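Local coordinates for hypothetical protein EF_2215 (Enterococcus faecalis, PDB 2NN5) that is of unknown function but belongs to the AHA1 family of helix-grip (SRPBCC) proteins and binds magnesium ions, at residues Q34-P48 with P119-E132. Sequence-based numbering, arbitrary orientation. Where two conformers were deposited one is given.
Sequences QTIYFGTERAISASP and PHQTLLVFSESLPE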
loop_
_atom_site.group_PDB
_atom_site.type_symbol
_atom_site.label_atom_id
_atom_site.label_comp_id
_atom_site.label_asym_id
_atom_site.label_seq_id
_atom_site.Cartn_x
_atom_site.Cartn_y
_atom_site.Cartn_z
ATOM N N GLN A 34 13.252 4.480 17.085
ATOM C CA GLN A 34 12.969 5.554 16.127
ATOM C C GLN A 34 12.304 5.146 14.801
ATOM O O GLN A 34 11.876 6.020 14.050
ATOM C CB GLN A 34 14.214 6.398 15.845
ATOM C CG GLN A 34 14.863 6.959 17.128
ATOM C CD GLN A 34 15.910 8.010 16.819
ATOM O OE1 GLN A 34 16.776 7.811 15.956
ATOM N NE2 GLN A 34 15.844 9.135 17.530
ATOM N N THR A 35 12.190 3.827 14.560
ATOM C CA THR A 35 11.549 3.313 13.347
ATOM C C THR A 35 10.053 3.079 13.607
ATOM O O THR A 35 9.657 2.498 14.623
ATOM C CB THR A 35 12.174 1.984 12.902
ATOM O OG1 THR A 35 13.536 2.232 12.594
ATOM C CG2 THR A 35 11.488 1.459 11.592
ATOM N N ILE A 36 9.232 3.554 12.680
ATOM C CA ILE A 36 7.773 3.362 12.781
ATOM C C ILE A 36 7.397 2.171 11.920
ATOM O O ILE A 36 7.891 2.031 10.782
ATOM C CB ILE A 36 7.046 4.627 12.342
ATOM C CG1 ILE A 36 7.223 5.687 13.442
ATOM C CG2 ILE A 36 5.542 4.364 12.145
ATOM C CD1 ILE A 36 6.730 7.033 13.118
ATOM N N TYR A 37 6.580 1.272 12.464
ATOM C CA TYR A 37 6.000 0.157 11.713
ATOM C C TYR A 37 4.503 0.385 11.569
ATOM O O TYR A 37 3.817 0.723 12.550
ATOM C CB TYR A 37 6.262 -1.173 12.424
ATOM C CG TYR A 37 7.755 -1.486 12.541
ATOM C CD1 TYR A 37 8.517 -1.018 13.631
ATOM C CD2 TYR A 37 8.418 -2.201 11.522
ATOM C CE1 TYR A 37 9.889 -1.277 13.713
ATOM C CE2 TYR A 37 9.775 -2.472 11.593
ATOM C CZ TYR A 37 10.510 -2.000 12.688
ATOM O OH TYR A 37 11.847 -2.316 12.732
ATOM N N PHE A 38 3.997 0.184 10.367
ATOM C CA PHE A 38 2.589 0.405 10.087
ATOM C C PHE A 38 2.037 -0.864 9.452
ATOM O O PHE A 38 2.711 -1.488 8.609
ATOM C CB PHE A 38 2.481 1.571 9.086
ATOM C CG PHE A 38 1.082 1.717 8.447
ATOM C CD1 PHE A 38 -0.045 1.997 9.239
ATOM C CD2 PHE A 38 0.924 1.630 7.071
ATOM C CE1 PHE A 38 -1.303 2.165 8.664
ATOM C CE2 PHE A 38 -0.373 1.775 6.455
ATOM C CZ PHE A 38 -1.463 2.043 7.264
ATOM N N GLY A 39 0.824 -1.229 9.833
ATOM C CA GLY A 39 0.131 -2.380 9.230
ATOM C C GLY A 39 -1.302 -1.985 8.968
ATOM O O GLY A 39 -1.908 -1.185 9.712
ATOM N N THR A 40 -1.830 -2.514 7.872
ATOM C CA THR A 40 -3.282 -2.391 7.655
ATOM C C THR A 40 -3.751 -3.574 6.809
ATOM O O THR A 40 -2.950 -4.403 6.415
ATOM C CB THR A 40 -3.606 -1.062 6.998
ATOM O OG1 THR A 40 -5.017 -0.856 6.979
ATOM C CG2 THR A 40 -3.062 -0.972 5.583
ATOM N N GLU A 41 -5.051 -3.648 6.607
ATOM C CA GLU A 41 -5.616 -4.767 5.857
ATOM C C GLU A 41 -6.663 -4.271 4.899
ATOM O O GLU A 41 -7.400 -3.330 5.222
ATOM C CB GLU A 41 -6.327 -5.750 6.844
ATOM C CG GLU A 41 -5.510 -6.204 7.977
ATOM C CD GLU A 41 -6.254 -7.178 8.880
ATOM O OE1 GLU A 41 -7.528 -7.304 8.795
ATOM O OE2 GLU A 41 -5.545 -7.821 9.699
ATOM N N ARG A 42 -6.784 -4.965 3.761
ATOM C CA ARG A 42 -7.923 -4.708 2.862
ATOM C C ARG A 42 -8.594 -6.049 2.573
ATOM O O ARG A 42 -7.957 -6.958 2.070
ATOM C CB ARG A 42 -7.508 -4.029 1.534
ATOM C CG ARG A 42 -6.882 -2.680 1.675
ATOM C CD ARG A 42 -7.881 -1.645 2.173
ATOM N NE ARG A 42 -7.282 -0.323 2.328
ATOM C CZ ARG A 42 -6.584 0.057 3.403
ATOM N NH1 ARG A 42 -6.136 1.325 3.461
ATOM N NH2 ARG A 42 -6.303 -0.831 4.386
ATOM N N ALA A 43 -9.886 -6.141 2.882
ATOM C CA ALA A 43 -10.702 -7.306 2.509
ATOM C C ALA A 43 -11.147 -7.030 1.070
ATOM O O ALA A 43 -11.867 -6.068 0.819
ATOM C CB ALA A 43 -11.935 -7.462 3.386
ATOM N N ILE A 44 -10.712 -7.876 0.138
ATOM C CA ILE A 44 -11.018 -7.695 -1.289
ATOM C C ILE A 44 -11.730 -8.940 -1.807
ATOM O O ILE A 44 -11.240 -10.045 -1.592
ATOM C CB ILE A 44 -9.719 -7.450 -2.104
ATOM C CG1 ILE A 44 -8.943 -6.239 -1.521
ATOM C CG2 ILE A 44 -10.082 -7.183 -3.544
ATOM C CD1 ILE A 44 -7.592 -5.972 -2.154
ATOM N N SER A 45 -12.870 -8.756 -2.478
ATOM C CA SER A 45 -13.661 -9.910 -2.960
ATOM C C SER A 45 -13.129 -10.425 -4.298
ATOM O O SER A 45 -13.821 -10.415 -5.337
ATOM C CB SER A 45 -15.125 -9.553 -3.102
ATOM O OG SER A 45 -15.234 -8.435 -3.941
ATOM N N ALA A 46 -11.894 -10.899 -4.261
ATOM C CA ALA A 46 -11.326 -11.665 -5.358
ATOM C C ALA A 46 -10.329 -12.642 -4.803
ATOM O O ALA A 46 -9.937 -12.519 -3.647
ATOM C CB ALA A 46 -10.597 -10.750 -6.359
ATOM N N SER A 47 -9.906 -13.598 -5.623
ATOM C CA SER A 47 -8.936 -14.583 -5.187
ATOM C C SER A 47 -7.553 -13.988 -5.085
ATOM O O SER A 47 -7.255 -12.964 -5.723
ATOM C CB SER A 47 -8.877 -15.694 -6.208
ATOM O OG SER A 47 -8.321 -15.212 -7.420
ATOM N N PRO A 48 -6.700 -14.622 -4.287
ATOM C CA PRO A 48 -5.310 -14.138 -4.225
ATOM C C PRO A 48 -4.636 -14.115 -5.599
ATOM O O PRO A 48 -3.823 -13.259 -5.874
ATOM C CB PRO A 48 -4.621 -15.155 -3.302
ATOM C CG PRO A 48 -5.753 -15.650 -2.426
ATOM C CD PRO A 48 -6.967 -15.708 -3.323
ATOM N N PRO A 119 -12.497 -18.910 -1.452
ATOM C CA PRO A 119 -11.902 -19.048 -2.815
ATOM C C PRO A 119 -11.843 -17.723 -3.619
ATOM O O PRO A 119 -10.961 -17.509 -4.495
ATOM C CB PRO A 119 -12.837 -20.092 -3.487
ATOM C CG PRO A 119 -13.311 -20.957 -2.251
ATOM C CD PRO A 119 -13.580 -19.892 -1.208
ATOM N N HIS A 120 -12.796 -16.854 -3.319
ATOM C CA HIS A 120 -12.896 -15.557 -4.000
ATOM C C HIS A 120 -12.868 -14.395 -3.020
ATOM O O HIS A 120 -13.410 -13.329 -3.302
ATOM C CB HIS A 120 -14.159 -15.548 -4.874
ATOM C CG HIS A 120 -14.083 -16.559 -5.970
ATOM N ND1 HIS A 120 -13.201 -16.444 -7.026
ATOM C CD2 HIS A 120 -14.724 -17.741 -6.137
ATOM C CE1 HIS A 120 -13.320 -17.504 -7.811
ATOM N NE2 HIS A 120 -14.244 -18.298 -7.299
ATOM N N GLN A 121 -12.199 -14.600 -1.874
ATOM C CA GLN A 121 -12.058 -13.519 -0.913
ATOM C C GLN A 121 -10.677 -13.528 -0.340
ATOM O O GLN A 121 -10.207 -14.555 0.120
ATOM C CB GLN A 121 -13.064 -13.634 0.212
ATOM C CG GLN A 121 -14.476 -13.619 -0.300
ATOM C CD GLN A 121 -15.513 -13.724 0.792
ATOM O OE1 GLN A 121 -15.585 -12.861 1.682
ATOM N NE2 GLN A 121 -16.349 -14.774 0.723
ATOM N N THR A 122 -10.013 -12.376 -0.360
ATOM C CA THR A 122 -8.649 -12.303 0.115
ATOM C C THR A 122 -8.547 -11.207 1.156
ATOM O O THR A 122 -9.220 -10.191 1.051
ATOM C CB THR A 122 -7.728 -11.929 -1.038
ATOM O OG1 THR A 122 -7.777 -12.965 -2.015
ATOM C CG2 THR A 122 -6.258 -11.701 -0.577
ATOM N N LEU A 123 -7.699 -11.417 2.159
ATOM C CA LEU A 123 -7.299 -10.340 3.044
ATOM C C LEU A 123 -5.894 -9.972 2.648
ATOM O O LEU A 123 -4.954 -10.749 2.837
ATOM C CB LEU A 123 -7.348 -10.797 4.497
ATOM C CG LEU A 123 -7.137 -9.689 5.533
ATOM C CD1 LEU A 123 -8.338 -8.757 5.491
ATOM C CD2 LEU A 123 -7.027 -10.340 6.902
ATOM N N LEU A 124 -5.766 -8.780 2.078
ATOM C CA LEU A 124 -4.439 -8.277 1.712
ATOM C C LEU A 124 -3.926 -7.569 2.955
ATOM O O LEU A 124 -4.540 -6.592 3.389
ATOM C CB LEU A 124 -4.551 -7.318 0.508
ATOM C CG LEU A 124 -3.259 -6.578 0.100
ATOM C CD1 LEU A 124 -2.136 -7.520 -0.308
ATOM C CD2 LEU A 124 -3.538 -5.671 -1.112
ATOM N N VAL A 125 -2.835 -8.087 3.533
ATOM C CA VAL A 125 -2.243 -7.513 4.730
ATOM C C VAL A 125 -1.020 -6.725 4.252
ATOM O O VAL A 125 -0.066 -7.275 3.672
ATOM C CB VAL A 125 -1.895 -8.572 5.790
ATOM C CG1 VAL A 125 -1.317 -7.862 7.049
ATOM C CG2 VAL A 125 -3.143 -9.292 6.171
ATOM N N PHE A 126 -1.056 -5.424 4.476
ATOM C CA PHE A 126 0.030 -4.516 4.072
ATOM C C PHE A 126 0.813 -4.138 5.320
ATOM O O PHE A 126 0.209 -3.782 6.349
ATOM C CB PHE A 126 -0.547 -3.250 3.410
ATOM C CG PHE A 126 0.490 -2.196 3.068
ATOM C CD1 PHE A 126 1.167 -2.247 1.845
ATOM C CD2 PHE A 126 0.757 -1.146 3.962
ATOM C CE1 PHE A 126 2.076 -1.257 1.518
ATOM C CE2 PHE A 126 1.683 -0.170 3.636
ATOM C CZ PHE A 126 2.358 -0.234 2.403
ATOM N N SER A 127 2.143 -4.204 5.254
ATOM C CA SER A 127 2.920 -3.695 6.383
ATOM C C SER A 127 4.148 -2.940 5.885
ATOM O O SER A 127 4.548 -3.096 4.697
ATOM C CB SER A 127 3.295 -4.822 7.311
ATOM O OG SER A 127 3.998 -5.849 6.640
ATOM N N GLU A 128 4.638 -2.006 6.714
ATOM C CA GLU A 128 5.676 -1.102 6.225
ATOM C C GLU A 128 6.606 -0.712 7.362
ATOM O O GLU A 128 6.155 -0.520 8.506
ATOM C CB GLU A 128 5.011 0.157 5.648
ATOM C CG GLU A 128 5.988 1.204 5.082
ATOM C CD GLU A 128 5.327 2.459 4.537
ATOM O OE1 GLU A 128 4.128 2.713 4.805
ATOM O OE2 GLU A 128 6.070 3.234 3.875
ATOM N N SER A 129 7.897 -0.579 7.032
ATOM C CA SER A 129 8.933 -0.080 7.977
ATOM C C SER A 129 9.324 1.300 7.495
ATOM O O SER A 129 9.717 1.447 6.317
ATOM C CB SER A 129 10.163 -0.995 7.990
ATOM O OG SER A 129 11.199 -0.469 8.827
ATOM N N LEU A 130 9.256 2.284 8.388
ATOM C CA LEU A 130 9.609 3.679 8.082
ATOM C C LEU A 130 10.644 4.203 9.068
ATOM O O LEU A 130 10.313 4.691 10.150
ATOM C CB LEU A 130 8.353 4.599 8.097
ATOM C CG LEU A 130 7.161 4.124 7.252
ATOM C CD1 LEU A 130 6.198 3.189 8.037
ATOM C CD2 LEU A 130 6.409 5.345 6.752
ATOM N N PRO A 131 11.908 4.039 8.705
ATOM C CA PRO A 131 12.968 4.542 9.587
ATOM C C PRO A 131 12.928 6.051 9.680
ATOM O O PRO A 131 12.262 6.730 8.866
ATOM C CB PRO A 131 14.248 4.058 8.899
ATOM C CG PRO A 131 13.821 2.891 8.051
ATOM C CD PRO A 131 12.470 3.324 7.528
ATOM N N GLU A 132 13.644 6.547 10.690
ATOM C CA GLU A 132 13.632 7.980 10.993
ATOM C C GLU A 132 14.207 8.850 9.863
ATOM O O GLU A 132 13.830 10.037 9.748
ATOM C CB GLU A 132 14.332 8.261 12.346
ATOM C CG GLU A 132 14.132 9.669 12.935
ATOM C CD GLU A 132 15.150 10.681 12.407
ATOM O OE1 GLU A 132 16.208 10.230 11.905
ATOM O OE2 GLU A 132 14.891 11.914 12.483
HETATM O O HOH W 1 15.018 4.748 12.377
HETATM O O HOH W 2 12.902 -2.180 10.225
#
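Thr35 to Ile44 pairs antiparallel with Gln121 to Leu130, making the second and last strands neighbours within the curved antiparallel sheet of the helix-grip (SRPBCC) fold. Where the pairing starts, a water links Thr35 OG1 to Glu132 N, and Thr35 CG2 rests 3.4 Å from Ser129 OG. Ile36 and Leu130 form the first of five hydrogen-bonded pairs, which end at Ile44 and Thr122. The two bonds of the Ile36-Leu130 pair differ: Leu130 N approaches Ile36 O nearly head-on, whereas Ile36 N sits well above the plane of the Leu130 carbonyl. On the opposite face from Ile36, the Tyr37 ring extends beside Ser129, with CE2 3.7 Å from OG, and a second water connects the two hydroxyls. With CG anti to the backbone N (chi1 167°), the Phe38 ring lies beside that of Phe126; the side chains cross at about a right angle, and Phe38 CD2 meets Phe126 CE2 edge to edge at 4.0 Å. The Phe126 ring also meets Trp145 of helix 138-157, which covers this face. At Gly39 the strands draw close, its CA lying 3.2 Å from Phe126 O in a CA-H...O contact. Thr40 lays CG2 against Phe126 CB, while its OG1 receives Arg42 NH2 in the guanidinium plane and also bonds Asp27. On the Tyr37 face, the extended Glu41 crosses Leu123 obliquely, and the two Leu123 methyls lie against the carboxylate. Ile44 and Leu124 run side by side, CD1 to CD2, beneath the same helix. Beyond the strand, an inverse gamma turn centred on Ser45 redirects the chain into helix 48-56, N-capped by Ser47, whose OG bonds Thr50 N. Thr122 reaches this turn from the other strand: its OG1 lies beside the Pro48 ring, 3.1 Å from CD, and donates a 2.7 Å hydrogen bond to Ala46 O.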